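Phenazine biosynthesis protein, PhzF family (Bacillus anthracis, PDB 3EDN) is of unconfirmed function but, as a PhzF-family member with a diaminopimelate epimerase-like fold, probably works as an isomerase on a small metabolite. Local coordinates at residues A[4-9]-A[41-46]; A[47-52]-A[78-83]; A[166-171]-A[237-242]; A[184-189]-A[217-222]; A[231-236]-A[254-259]. All coordinates share one frame; numbering follows the deposited sequence. Where two conformers were deposited one is given.

Contact 1: A[4-9]-A[41-46]; sequences INVFHY and EKVGFN. With SO4 (sulfate ion), chain E.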
# COMPACT_ATOMS: atom_id res chain seq x y z
N ILE A 4 -10.48 -10.40 7.94
CA ILE A 4 -10.99 -9.30 7.13
C ILE A 4 -12.39 -9.64 6.63
O ILE A 4 -12.59 -10.70 6.04
CB ILE A 4 -10.10 -9.03 5.91
CG1 ILE A 4 -8.62 -8.96 6.29
CG2 ILE A 4 -10.55 -7.75 5.18
CD1 ILE A 4 -8.31 -8.00 7.40
N ASN A 5 -13.35 -8.76 6.87
CA ASN A 5 -14.70 -8.97 6.34
C ASN A 5 -14.78 -8.43 4.92
O ASN A 5 -14.47 -7.26 4.66
CB ASN A 5 -15.75 -8.30 7.23
CG ASN A 5 -15.89 -8.98 8.58
OD1 ASN A 5 -15.83 -10.21 8.70
ND2 ASN A 5 -16.12 -8.18 9.60
N VAL A 6 -15.18 -9.30 4.00
CA VAL A 6 -15.29 -8.94 2.58
C VAL A 6 -16.74 -9.08 2.17
O VAL A 6 -17.40 -10.05 2.50
CB VAL A 6 -14.41 -9.86 1.73
CG1 VAL A 6 -14.45 -9.45 0.25
CG2 VAL A 6 -12.97 -9.79 2.24
N PHE A 7 -17.25 -8.09 1.43
CA PHE A 7 -18.59 -8.17 0.89
C PHE A 7 -18.56 -8.53 -0.58
O PHE A 7 -17.62 -8.20 -1.31
CB PHE A 7 -19.34 -6.86 1.12
CG PHE A 7 -19.70 -6.62 2.55
CD1 PHE A 7 -20.95 -6.95 3.02
CD2 PHE A 7 -18.76 -6.09 3.43
CE1 PHE A 7 -21.28 -6.74 4.35
CE2 PHE A 7 -19.08 -5.89 4.75
CZ PHE A 7 -20.35 -6.21 5.20
N HIS A 8 -19.59 -9.26 -0.99
CA HIS A 8 -19.84 -9.54 -2.39
C HIS A 8 -21.13 -8.81 -2.75
O HIS A 8 -22.19 -9.10 -2.17
CB HIS A 8 -20.02 -11.05 -2.54
CG HIS A 8 -20.50 -11.50 -3.88
ND1 HIS A 8 -20.76 -12.83 -4.15
CD2 HIS A 8 -20.76 -10.82 -5.02
CE1 HIS A 8 -21.17 -12.95 -5.40
NE2 HIS A 8 -21.18 -11.75 -5.95
N TYR A 9 -21.03 -7.81 -3.64
CA TYR A 9 -22.20 -7.17 -4.26
C TYR A 9 -22.14 -7.50 -5.73
O TYR A 9 -21.04 -7.60 -6.29
CB TYR A 9 -22.16 -5.64 -4.09
CG TYR A 9 -22.74 -5.18 -2.77
CD1 TYR A 9 -22.12 -5.51 -1.57
CD2 TYR A 9 -23.92 -4.44 -2.73
CE1 TYR A 9 -22.66 -5.12 -0.36
CE2 TYR A 9 -24.47 -4.03 -1.52
CZ TYR A 9 -23.82 -4.37 -0.33
OH TYR A 9 -24.36 -3.99 0.88
N GLU A 41 -6.72 -12.07 -4.10
CA GLU A 41 -6.42 -13.40 -4.60
C GLU A 41 -7.27 -14.44 -3.88
O GLU A 41 -7.86 -15.34 -4.52
CB GLU A 41 -4.93 -13.70 -4.43
CG GLU A 41 -4.53 -15.01 -5.09
CD GLU A 41 -4.87 -16.24 -4.25
OE1 GLU A 41 -4.81 -16.17 -3.01
OE2 GLU A 41 -5.20 -17.29 -4.86
N LYS A 42 -7.37 -14.32 -2.56
CA LYS A 42 -8.13 -15.28 -1.76
C LYS A 42 -9.64 -15.17 -2.00
O LYS A 42 -10.34 -16.18 -2.01
CB LYS A 42 -7.84 -15.05 -0.29
CG LYS A 42 -6.40 -15.30 0.03
CD LYS A 42 -6.11 -15.10 1.48
CE LYS A 42 -4.65 -15.42 1.76
NZ LYS A 42 -4.40 -16.87 1.63
N VAL A 43 -10.13 -13.94 -2.15
CA VAL A 43 -11.52 -13.73 -2.55
C VAL A 43 -11.79 -14.42 -3.89
O VAL A 43 -12.78 -15.14 -4.05
CB VAL A 43 -11.86 -12.20 -2.62
CG1 VAL A 43 -13.22 -11.96 -3.28
CG2 VAL A 43 -11.83 -11.56 -1.23
N GLY A 44 -10.88 -14.24 -4.85
CA GLY A 44 -10.97 -14.97 -6.11
C GLY A 44 -12.05 -14.50 -7.07
O GLY A 44 -12.32 -15.17 -8.07
N PHE A 45 -12.68 -13.36 -6.76
CA PHE A 45 -13.60 -12.75 -7.72
C PHE A 45 -12.81 -12.05 -8.81
O PHE A 45 -11.62 -11.79 -8.65
CB PHE A 45 -14.51 -11.70 -7.08
CG PHE A 45 -15.40 -12.22 -5.99
CD1 PHE A 45 -15.58 -13.57 -5.76
CD2 PHE A 45 -16.09 -11.30 -5.20
CE1 PHE A 45 -16.43 -14.01 -4.72
CE2 PHE A 45 -16.93 -11.73 -4.18
CZ PHE A 45 -17.10 -13.08 -3.94
N ASN A 46 -13.47 -11.70 -9.90
CA ASN A 46 -12.81 -10.97 -10.97
C ASN A 46 -12.13 -9.69 -10.48
O ASN A 46 -11.09 -9.29 -11.01
CB ASN A 46 -13.80 -10.67 -12.10
CG ASN A 46 -14.92 -9.78 -11.65
OD1 ASN A 46 -15.97 -10.26 -11.19
ND2 ASN A 46 -14.71 -8.49 -11.76
S SO4 E . -0.74 -16.33 0.95
O1 SO4 E . -1.50 -16.11 2.18
O2 SO4 E . -1.65 -16.50 -0.18
O3 SO4 E . 0.12 -15.17 0.73
O4 SO4 E . 0.04 -17.54 1.12
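Phe45 points the edge of its ring at the face of His8, an edge-to-face pair in which a loop residue just past a helix meets an imidazole on a strand. The ring centroids of Phe45 and His8 are 4.7 Å apart and the planes meet at 58°. Phe45 CE2 lies 3.6 Å from His8 CB, and Phe45 CZ reaches over the imidazole to 3.7 Å from His8 ND1. With CG anti to the backbone N (chi1 171°), the His8 ring is set where that edge can meet it. Both imidazole nitrogens are bonded as well, NE2 to Asp10 and ND1 to Lys293, which fixes the rotation of the ring.

The contact lays the end of helix 33-43 on the outside of strand 3-11, in the first half of a fold whose two halves each wrap strands round a central helix. Gly44, with positive phi, takes the chain out of the helix and brings it round to Phe45. Two residues back, at the last turn of the helix, Val43 CG2 rests 3.7 Å from Val6 CG1, and Val43 CG1 lies over one face of the Phe45 ring. Lys42 NZ gives a hydrogen bond of 3.0 Å to O1 of a sulfate ion, probably from the crystallisation liquor, that Arg38 also holds.

Contact 2: A[47-52]-A[78-83]; sequences ETSFVL and VGTIYA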
# COMPACT_ATOMS: atom_id res chain seq x y z
N GLU A 47 -12.72 -9.06 -9.46
CA GLU A 47 -12.15 -7.84 -8.90
C GLU A 47 -12.67 -7.62 -7.49
O GLU A 47 -13.83 -7.96 -7.19
CB GLU A 47 -12.47 -6.63 -9.79
CG GLU A 47 -11.82 -5.31 -9.38
CD GLU A 47 -12.66 -4.49 -8.42
OE1 GLU A 47 -13.85 -4.81 -8.17
OE2 GLU A 47 -12.09 -3.51 -7.88
N THR A 48 -11.80 -7.08 -6.64
CA THR A 48 -12.12 -6.65 -5.27
C THR A 48 -11.61 -5.23 -5.09
O THR A 48 -10.45 -4.93 -5.44
CB THR A 48 -11.47 -7.59 -4.22
OG1 THR A 48 -12.03 -8.89 -4.36
CG2 THR A 48 -11.76 -7.11 -2.80
N SER A 49 -12.49 -4.35 -4.60
CA SER A 49 -12.17 -2.94 -4.33
C SER A 49 -11.96 -2.66 -2.84
O SER A 49 -12.54 -3.32 -1.96
CB SER A 49 -13.27 -1.97 -4.81
OG SER A 49 -13.65 -2.17 -6.16
N PHE A 50 -11.16 -1.63 -2.59
CA PHE A 50 -10.75 -1.26 -1.25
C PHE A 50 -11.00 0.22 -1.04
O PHE A 50 -10.50 1.05 -1.80
CB PHE A 50 -9.27 -1.58 -1.10
CG PHE A 50 -8.98 -3.05 -1.24
CD1 PHE A 50 -8.94 -3.85 -0.11
CD2 PHE A 50 -8.80 -3.63 -2.48
CE1 PHE A 50 -8.71 -5.21 -0.20
CE2 PHE A 50 -8.58 -5.00 -2.59
CZ PHE A 50 -8.52 -5.78 -1.46
N VAL A 51 -11.81 0.55 -0.03
CA VAL A 51 -12.20 1.94 0.22
C VAL A 51 -11.24 2.58 1.22
O VAL A 51 -11.01 2.02 2.29
CB VAL A 51 -13.63 2.01 0.76
CG1 VAL A 51 -14.06 3.46 1.05
CG2 VAL A 51 -14.61 1.35 -0.23
N LEU A 52 -10.67 3.72 0.84
CA LEU A 52 -9.53 4.33 1.54
C LEU A 52 -9.73 5.82 1.77
O LEU A 52 -10.61 6.44 1.18
CB LEU A 52 -8.27 4.14 0.69
CG LEU A 52 -7.93 2.66 0.46
CD1 LEU A 52 -7.08 2.41 -0.78
CD2 LEU A 52 -7.19 2.16 1.69
N VAL A 78 -19.32 0.99 -9.26
CA VAL A 78 -20.76 0.90 -9.08
C VAL A 78 -21.14 0.07 -7.85
O VAL A 78 -21.90 0.53 -7.00
CB VAL A 78 -21.45 0.33 -10.34
CG1 VAL A 78 -22.90 -0.12 -10.04
CG2 VAL A 78 -21.40 1.36 -11.48
N GLY A 79 -20.61 -1.15 -7.74
CA GLY A 79 -20.95 -1.98 -6.59
C GLY A 79 -20.53 -1.36 -5.27
O GLY A 79 -21.27 -1.39 -4.28
N THR A 80 -19.34 -0.78 -5.26
CA THR A 80 -18.78 -0.25 -4.00
C THR A 80 -19.52 1.00 -3.52
O THR A 80 -19.90 1.10 -2.35
CB THR A 80 -17.27 0.02 -4.11
OG1 THR A 80 -16.60 -1.21 -4.43
CG2 THR A 80 -16.70 0.56 -2.81
N ILE A 81 -19.75 1.95 -4.42
CA ILE A 81 -20.48 3.14 -4.01
C ILE A 81 -21.92 2.78 -3.66
O ILE A 81 -22.47 3.31 -2.70
CB ILE A 81 -20.42 4.26 -5.06
CG1 ILE A 81 -18.97 4.61 -5.39
CG2 ILE A 81 -21.18 5.50 -4.55
CD1 ILE A 81 -18.11 4.89 -4.17
N TYR A 82 -22.55 1.88 -4.42
CA TYR A 82 -23.88 1.43 -4.04
C TYR A 82 -23.88 0.87 -2.60
O TYR A 82 -24.75 1.20 -1.78
CB TYR A 82 -24.37 0.35 -5.00
CG TYR A 82 -25.74 -0.16 -4.63
CD1 TYR A 82 -26.89 0.40 -5.17
CD2 TYR A 82 -25.88 -1.19 -3.70
CE1 TYR A 82 -28.15 -0.05 -4.80
CE2 TYR A 82 -27.14 -1.66 -3.34
CZ TYR A 82 -28.26 -1.08 -3.89
OH TYR A 82 -29.49 -1.56 -3.49
N ALA A 83 -22.92 0.00 -2.29
CA ALA A 83 -22.86 -0.59 -0.96
C ALA A 83 -22.64 0.47 0.12
O ALA A 83 -23.33 0.48 1.15
CB ALA A 83 -21.78 -1.63 -0.91
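No ring lies between Ser49, Val51 and Thr80, the three side chains that meet here. The flat group beside them is the carboxylate of Glu47, whose OE2 takes a 2.7 Å hydrogen bond from Ser49 OG on its syn lone pair. The Phe50 ring is turned to the far side of strand 48-52, where it meets Phe64 with planes at about 90° and packs on Met36 and Ile39 of helix 33-43.

Thr80 comes in between Ser49 and Val51 with one branch for each. Its OG1 lies 3.4 Å from Ser49 CB, and its CG2 lies 3.4 Å from Val51 CG2, tighter than usual for two methyl groups. The branches part in this way because chi1 of Thr80 is -60°: OG1 sits beside the backbone N, and CG2 is anti to it. Thr80 and Val51 run past each other in opposite senses. Met61 and Ile24, from the strands flanking 48-52, also touch Thr80, so that helix 74-86 lies against the inner face of the strands, as the central helix does in one half of a diaminopimelate epimerase-like fold.

Each hydroxyl has its partner on its own side, Ser49 OG in Glu47 and Thr80 OG1 in the carbonyl oxygen of Gly76. The buried contact therefore joins helix and strand by close packing, while both hydroxyls keep hydrogen bonds within their own segment or just beside it.

Contact 3: A[166-171]-A[237-242]; sequences IVPVKN and GAYYAT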
# COMPACT_ATOMS: atom_id res chain seq x y z
N ILE A 166 -18.10 -4.37 -31.87
CA ILE A 166 -19.55 -4.47 -31.90
C ILE A 166 -19.93 -5.25 -33.16
O ILE A 166 -19.67 -4.79 -34.28
CB ILE A 166 -20.20 -3.06 -31.94
CG1 ILE A 166 -19.84 -2.24 -30.68
CG2 ILE A 166 -21.71 -3.18 -32.10
CD1 ILE A 166 -20.29 -2.90 -29.35
N VAL A 167 -20.53 -6.43 -32.98
CA VAL A 167 -20.91 -7.33 -34.07
C VAL A 167 -22.44 -7.52 -34.09
O VAL A 167 -22.98 -8.34 -33.33
CB VAL A 167 -20.25 -8.70 -33.90
CG1 VAL A 167 -20.57 -9.61 -35.09
CG2 VAL A 167 -18.74 -8.55 -33.76
N PRO A 168 -23.15 -6.76 -34.94
CA PRO A 168 -24.60 -6.93 -35.01
C PRO A 168 -25.00 -8.31 -35.56
O PRO A 168 -24.53 -8.72 -36.63
CB PRO A 168 -25.05 -5.81 -35.96
CG PRO A 168 -23.91 -4.77 -35.88
CD PRO A 168 -22.68 -5.64 -35.78
N VAL A 169 -25.84 -9.02 -34.80
CA VAL A 169 -26.41 -10.30 -35.24
C VAL A 169 -27.94 -10.20 -35.36
O VAL A 169 -28.55 -9.24 -34.88
CB VAL A 169 -25.97 -11.49 -34.34
CG1 VAL A 169 -24.44 -11.60 -34.30
CG2 VAL A 169 -26.53 -11.33 -32.94
N LYS A 170 -28.56 -11.16 -36.03
CA LYS A 170 -29.96 -11.03 -36.40
C LYS A 170 -30.92 -10.94 -35.21
O LYS A 170 -31.82 -10.10 -35.21
CB LYS A 170 -30.37 -12.16 -37.34
CG LYS A 170 -29.95 -11.92 -38.80
CD LYS A 170 -30.28 -13.13 -39.67
CE LYS A 170 -30.18 -12.80 -41.16
NZ LYS A 170 -28.88 -12.27 -41.57
N ASN A 171 -30.73 -11.78 -34.20
CA ASN A 171 -31.70 -11.86 -33.10
C ASN A 171 -31.20 -12.67 -31.91
O ASN A 171 -30.05 -13.13 -31.91
CB ASN A 171 -33.05 -12.38 -33.61
CG ASN A 171 -32.95 -13.71 -34.32
OD1 ASN A 171 -32.12 -14.56 -33.97
ND2 ASN A 171 -33.79 -13.91 -35.32
N GLY A 237 -23.99 2.21 -26.36
CA GLY A 237 -24.81 3.43 -26.35
C GLY A 237 -24.37 4.41 -27.42
O GLY A 237 -25.19 4.99 -28.14
N ALA A 238 -23.06 4.61 -27.52
CA ALA A 238 -22.52 5.49 -28.55
C ALA A 238 -22.86 4.95 -29.93
O ALA A 238 -23.16 5.71 -30.84
CB ALA A 238 -21.02 5.62 -28.41
N TYR A 239 -22.75 3.64 -30.09
CA TYR A 239 -23.07 2.98 -31.35
C TYR A 239 -24.54 3.22 -31.69
O TYR A 239 -24.87 3.57 -32.83
CB TYR A 239 -22.77 1.48 -31.22
CG TYR A 239 -23.00 0.69 -32.47
CD1 TYR A 239 -21.95 0.38 -33.33
CD2 TYR A 239 -24.27 0.22 -32.79
CE1 TYR A 239 -22.17 -0.36 -34.48
CE2 TYR A 239 -24.49 -0.53 -33.93
CZ TYR A 239 -23.45 -0.79 -34.78
OH TYR A 239 -23.70 -1.55 -35.89
N TYR A 240 -25.42 3.04 -30.72
CA TYR A 240 -26.86 3.22 -30.93
C TYR A 240 -27.15 4.63 -31.40
O TYR A 240 -27.91 4.83 -32.36
CB TYR A 240 -27.57 2.96 -29.60
CG TYR A 240 -29.08 2.88 -29.64
CD1 TYR A 240 -29.72 1.72 -30.07
CD2 TYR A 240 -29.86 3.94 -29.21
CE1 TYR A 240 -31.10 1.62 -30.08
CE2 TYR A 240 -31.24 3.86 -29.21
CZ TYR A 240 -31.85 2.70 -29.65
OH TYR A 240 -33.22 2.60 -29.65
N ALA A 241 -26.54 5.61 -30.74
CA ALA A 241 -26.75 7.02 -31.07
C ALA A 241 -26.14 7.39 -32.42
O ALA A 241 -26.53 8.39 -33.00
CB ALA A 241 -26.17 7.91 -29.96
N THR A 242 -25.18 6.59 -32.90
CA THR A 242 -24.45 6.91 -34.13
C THR A 242 -25.01 6.17 -35.36
O THR A 242 -25.00 6.72 -36.47
CB THR A 242 -22.93 6.61 -33.97
OG1 THR A 242 -22.42 7.30 -32.81
CG2 THR A 242 -22.13 7.07 -35.20
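Just before Tyr239, the residue that meets Ile166 and Pro168, the carbonyl oxygen of Ala238 is gripped twice by Thr242. Thr242 OG1 gives it a short bond of 2.6 Å, tilted 30° from the carbonyl plane, and Thr242 N adds a weak one. The threonine hydroxyl is thus folded back on its own helix.

Across the contact the Tyr239 ring carries the packing. Ile166 CG2 stands over one face in a CH-pi contact, 3.8 Å from the ring centroid and 14° off the normal. It comes closest to Tyr239 CE1, at 3.7 Å. The ring reaches the strand because Tyr239 CG is anti to the backbone N (chi1 -178°), which sends the side chain out from the helix. At the far end Pro168 CG lies 3.2 Å from Tyr239 OH, approaching the ring obliquely. That hydroxyl is buried, and it is hydrogen-bonded to the backbone oxygen of Pro154. Leu153 and Ile200 also touch the tyrosine.

Helix 230-244 is here pressed against strand 163-168 and its parallel neighbour 196-201, a central helix enclosed by curved strands, as in the second half of the diaminopimelate epimerase-like fold.

Contact 4: A[184-189]-A[217-222]; sequences VFPSVL and SSAYAG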
# COMPACT_ATOMS: atom_id res chain seq x y z
N VAL A 184 -8.72 -17.67 -31.37
CA VAL A 184 -8.59 -17.33 -32.79
C VAL A 184 -8.91 -15.88 -33.09
O VAL A 184 -8.70 -15.42 -34.20
CB VAL A 184 -9.45 -18.26 -33.70
CG1 VAL A 184 -9.26 -19.72 -33.30
CG2 VAL A 184 -10.92 -17.87 -33.67
N PHE A 185 -9.39 -15.14 -32.08
CA PHE A 185 -9.74 -13.74 -32.30
C PHE A 185 -8.62 -12.89 -32.94
O PHE A 185 -8.88 -12.17 -33.89
CB PHE A 185 -10.22 -13.06 -31.01
CG PHE A 185 -11.56 -13.56 -30.50
CD1 PHE A 185 -12.35 -14.43 -31.24
CD2 PHE A 185 -12.04 -13.13 -29.27
CE1 PHE A 185 -13.58 -14.88 -30.75
CE2 PHE A 185 -13.26 -13.55 -28.78
CZ PHE A 185 -14.04 -14.43 -29.51
N PRO A 186 -7.38 -12.97 -32.41
CA PRO A 186 -6.30 -12.14 -32.96
C PRO A 186 -6.09 -12.29 -34.47
O PRO A 186 -5.72 -11.32 -35.13
CB PRO A 186 -5.05 -12.63 -32.20
CG PRO A 186 -5.58 -13.13 -30.92
CD PRO A 186 -6.90 -13.78 -31.27
N SER A 187 -6.34 -13.48 -35.00
CA SER A 187 -6.15 -13.72 -36.43
C SER A 187 -7.24 -13.06 -37.27
O SER A 187 -7.01 -12.73 -38.44
CB SER A 187 -6.06 -15.22 -36.74
OG SER A 187 -7.30 -15.86 -36.53
N VAL A 188 -8.41 -12.88 -36.67
CA VAL A 188 -9.55 -12.28 -37.36
C VAL A 188 -9.53 -10.77 -37.21
O VAL A 188 -9.91 -10.04 -38.12
CB VAL A 188 -10.90 -12.82 -36.80
CG1 VAL A 188 -12.07 -12.08 -37.44
CG2 VAL A 188 -11.01 -14.33 -37.02
N LEU A 189 -9.08 -10.30 -36.05
CA LEU A 189 -9.09 -8.87 -35.72
C LEU A 189 -7.76 -8.19 -35.99
O LEU A 189 -7.08 -7.78 -35.06
CB LEU A 189 -9.47 -8.67 -34.25
CG LEU A 189 -10.77 -9.34 -33.78
CD1 LEU A 189 -10.96 -9.19 -32.28
CD2 LEU A 189 -11.97 -8.79 -34.54
N SER A 217 -14.30 -12.45 -24.15
CA SER A 217 -13.03 -11.86 -23.74
C SER A 217 -12.00 -11.97 -24.85
O SER A 217 -12.12 -12.81 -25.75
CB SER A 217 -12.50 -12.57 -22.49
OG SER A 217 -13.49 -12.63 -21.48
N SER A 218 -10.98 -11.13 -24.78
CA SER A 218 -9.93 -11.19 -25.79
C SER A 218 -9.17 -12.50 -25.63
O SER A 218 -9.32 -13.21 -24.62
CB SER A 218 -8.98 -10.01 -25.65
OG SER A 218 -8.03 -10.26 -24.64
N ALA A 219 -8.36 -12.83 -26.62
CA ALA A 219 -7.54 -14.03 -26.54
C ALA A 219 -6.56 -13.93 -25.38
O ALA A 219 -6.13 -14.95 -24.83
CB ALA A 219 -6.79 -14.22 -27.85
N TYR A 220 -6.22 -12.71 -25.00
CA TYR A 220 -5.16 -12.44 -24.02
C TYR A 220 -5.67 -12.29 -22.59
O TYR A 220 -4.92 -11.92 -21.68
CB TYR A 220 -4.38 -11.19 -24.46
CG TYR A 220 -3.87 -11.33 -25.87
CD1 TYR A 220 -4.55 -10.73 -26.94
CD2 TYR A 220 -2.74 -12.08 -26.15
CE1 TYR A 220 -4.08 -10.87 -28.25
CE2 TYR A 220 -2.27 -12.23 -27.45
CZ TYR A 220 -2.94 -11.63 -28.49
OH TYR A 220 -2.46 -11.79 -29.78
N ALA A 221 -6.95 -12.58 -22.39
CA ALA A 221 -7.61 -12.35 -21.10
C ALA A 221 -7.65 -13.59 -20.21
O ALA A 221 -7.70 -13.48 -18.98
CB ALA A 221 -9.01 -11.81 -21.32
N GLY A 222 -7.63 -14.76 -20.83
CA GLY A 222 -7.72 -16.03 -20.10
C GLY A 222 -9.15 -16.51 -19.98
O GLY A 222 -9.46 -17.67 -20.27
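Pro186 lays its ring against Ala219 and Tyr220. Pro186 CD is 3.4 Å from Ala219 CB, with Pro186 CG almost as near, both closer than carbons usually come. The outer side of the proline meets the end of the tyrosine: Pro186 CG lies 3.8 Å from Tyr220 CE1, and both CG and CB of Pro186 are 3.6 Å from Tyr220 OH. The approach is oblique to the aromatic ring, and the two side chains run past each other in opposite directions. Asn194 also touches Tyr220.

Deeper in, Phe185 turns the edge of its ring to the backbone: Phe185 CE2 is 3.3 Å from Ser217 O, near the ring plane. This carbonyl oxygen also takes a hydrogen bond from Asn182 ND2. Ser141 and Ile197 also touch the phenylalanine, which ties it to helix 135-141 and strand 196-201.

The loop that follows strand 211-216 is shaped by two nested motifs, a type I beta turn from Ser218 to Ala221 and an ST turn in which Ser218 OG accepts from Tyr220 N at 3.1 Å. Together they present Ala219 and Tyr220 side by side to the proline. On the other side the short helical turn of 185-188 is drawn together by Phe185 O, which accepts from both Val188 N and Leu189 N, and by Ser187 OG, which bonds to Val184 O in the carbonyl plane at 2.8 Å.

Contact 5: A[231-236]-A[254-259]; sequences TASGVM and LIVEQG. With SO4 (sulfate ion), chain C.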
# COMPACT_ATOMS: atom_id res chain seq x y z
N THR A 231 -17.96 -1.06 -19.57
CA THR A 231 -17.18 -0.44 -20.66
C THR A 231 -17.87 -0.67 -22.03
O THR A 231 -18.13 0.29 -22.79
CB THR A 231 -15.73 -0.98 -20.70
OG1 THR A 231 -15.73 -2.42 -20.70
CG2 THR A 231 -14.95 -0.45 -19.52
N ALA A 232 -18.16 -1.93 -22.34
CA ALA A 232 -18.76 -2.25 -23.64
C ALA A 232 -20.15 -1.66 -23.77
O ALA A 232 -20.57 -1.29 -24.86
CB ALA A 232 -18.79 -3.78 -23.85
N SER A 233 -20.85 -1.55 -22.65
CA SER A 233 -22.19 -0.97 -22.67
C SER A 233 -22.14 0.47 -23.12
O SER A 233 -23.00 0.92 -23.89
CB SER A 233 -22.80 -1.02 -21.28
OG SER A 233 -22.95 -2.36 -20.86
N GLY A 234 -21.14 1.20 -22.64
CA GLY A 234 -20.96 2.59 -23.06
C GLY A 234 -20.74 2.68 -24.56
O GLY A 234 -21.31 3.56 -25.25
N VAL A 235 -19.90 1.78 -25.09
CA VAL A 235 -19.70 1.70 -26.54
C VAL A 235 -21.01 1.41 -27.26
O VAL A 235 -21.30 2.05 -28.27
CB VAL A 235 -18.62 0.67 -26.90
CG1 VAL A 235 -18.48 0.54 -28.43
CG2 VAL A 235 -17.30 1.09 -26.27
N MSE A 236 -21.82 0.50 -26.73
CA MSE A 236 -23.10 0.18 -27.36
C MSE A 236 -24.01 1.40 -27.41
O MSE A 236 -24.72 1.59 -28.40
CB MSE A 236 -23.82 -0.95 -26.61
CG MSE A 236 -23.15 -2.29 -26.75
SE MSE A 236 -23.88 -3.58 -25.49
CE MSE A 236 -25.67 -3.71 -26.25
N LEU A 254 -30.51 5.03 -22.98
CA LEU A 254 -31.03 3.72 -23.29
C LEU A 254 -30.54 2.74 -22.26
O LEU A 254 -29.57 3.01 -21.55
CB LEU A 254 -30.57 3.28 -24.68
CG LEU A 254 -29.08 2.96 -24.87
CD1 LEU A 254 -28.91 1.86 -25.93
CD2 LEU A 254 -28.26 4.20 -25.19
N ILE A 255 -31.19 1.60 -22.17
CA ILE A 255 -30.75 0.54 -21.28
C ILE A 255 -30.31 -0.60 -22.17
O ILE A 255 -31.00 -0.94 -23.15
CB ILE A 255 -31.85 0.06 -20.30
CG1 ILE A 255 -32.36 1.24 -19.46
CG2 ILE A 255 -31.29 -0.98 -19.36
CD1 ILE A 255 -33.54 0.91 -18.54
N VAL A 256 -29.15 -1.17 -21.85
CA VAL A 256 -28.68 -2.36 -22.51
C VAL A 256 -28.69 -3.51 -21.51
O VAL A 256 -28.59 -3.28 -20.30
CB VAL A 256 -27.27 -2.17 -23.13
CG1 VAL A 256 -27.27 -0.96 -24.06
CG2 VAL A 256 -26.21 -1.98 -22.07
N GLU A 257 -28.85 -4.73 -22.01
CA GLU A 257 -28.88 -5.91 -21.14
C GLU A 257 -27.81 -6.90 -21.56
O GLU A 257 -27.40 -6.94 -22.72
CB GLU A 257 -30.25 -6.59 -21.17
CG GLU A 257 -30.52 -7.27 -22.53
CD GLU A 257 -31.84 -8.01 -22.65
OE1 GLU A 257 -32.82 -7.65 -21.97
OE2 GLU A 257 -31.89 -8.93 -23.50
N GLN A 258 -27.40 -7.73 -20.61
CA GLN A 258 -26.35 -8.71 -20.87
C GLN A 258 -26.43 -9.80 -19.83
O GLN A 258 -26.81 -9.53 -18.69
CB GLN A 258 -24.98 -8.03 -20.74
CG GLN A 258 -23.76 -8.81 -21.31
CD GLN A 258 -22.44 -8.10 -21.04
OE1 GLN A 258 -22.35 -6.88 -21.14
NE2 GLN A 258 -21.40 -8.87 -20.72
N GLY A 259 -26.03 -11.00 -20.22
CA GLY A 259 -25.87 -12.10 -19.26
C GLY A 259 -26.94 -13.17 -19.25
O GLY A 259 -26.79 -14.16 -18.55
S SO4 C . -16.73 -3.20 -16.18
O1 SO4 C . -16.04 -2.92 -14.92
O2 SO4 C . -18.10 -3.66 -16.02
O3 SO4 C . -16.64 -2.05 -17.03
O4 SO4 C . -15.95 -4.25 -16.85
O HOH W 1 -24.09 -4.75 -21.55
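Every side-chain atom of Val256 meets helix 230-244. CB lies 3.8 Å from the terminal methyl CE of Met236, a selenomethionine, and CG1 is 3.9 Å from the same CE. With CG1 anti to the carbonyl carbon (chi1 -54°), the other branch, CG2, falls between the backbone N and the carbonyl carbon and faces Ser233, 3.5 Å from OG. The methionine chain runs extended through chi2 and bends at its last torsion, which turns CE onto the valine, and His198, Ile200 and Met211 pack round it.

This is the inner side of strand 251-258, facing the central helix of the second half of the fold. Ser233 OG is hydrogen-bonded to Thr229 O, and a water donates to it at 2.7 Å and to Gln258 OE1 at 2.8 Å, bridging the two segments, which share no direct hydrogen bond; Gln258 OE1 also bonds Thr229 N. At the start of the helix Thr231 N gives a 3.0 Å hydrogen bond to O3 of a sulfate ion, probably from the crystallisation liquor, which Gly230 N and His75 ND1 also hold.

The five contacts divide between the two halves of the fold. Contacts 1 and 2, with centres 11 Å apart, pack helix 33-43 outside and helix 74-86 inside the strands of one half; they touch at Tyr9 CZ and Ala83 CB, 3.5 Å apart. Contacts 3 and 5 share helix 230-244, with centres 10 Å apart, and join where Ile166 CD1 meets Met236 CG at 3.9 Å. Contact 4 is nested in the loop closed by contact 3, its centre 20 Å away. Contacts 2 and 5, also 20 Å apart between centres, involve the two central helices, 74-86 and 230-244; the sulfate at 231-236 is held by His75 from the other helix, consistent with an active-site cleft between the halves.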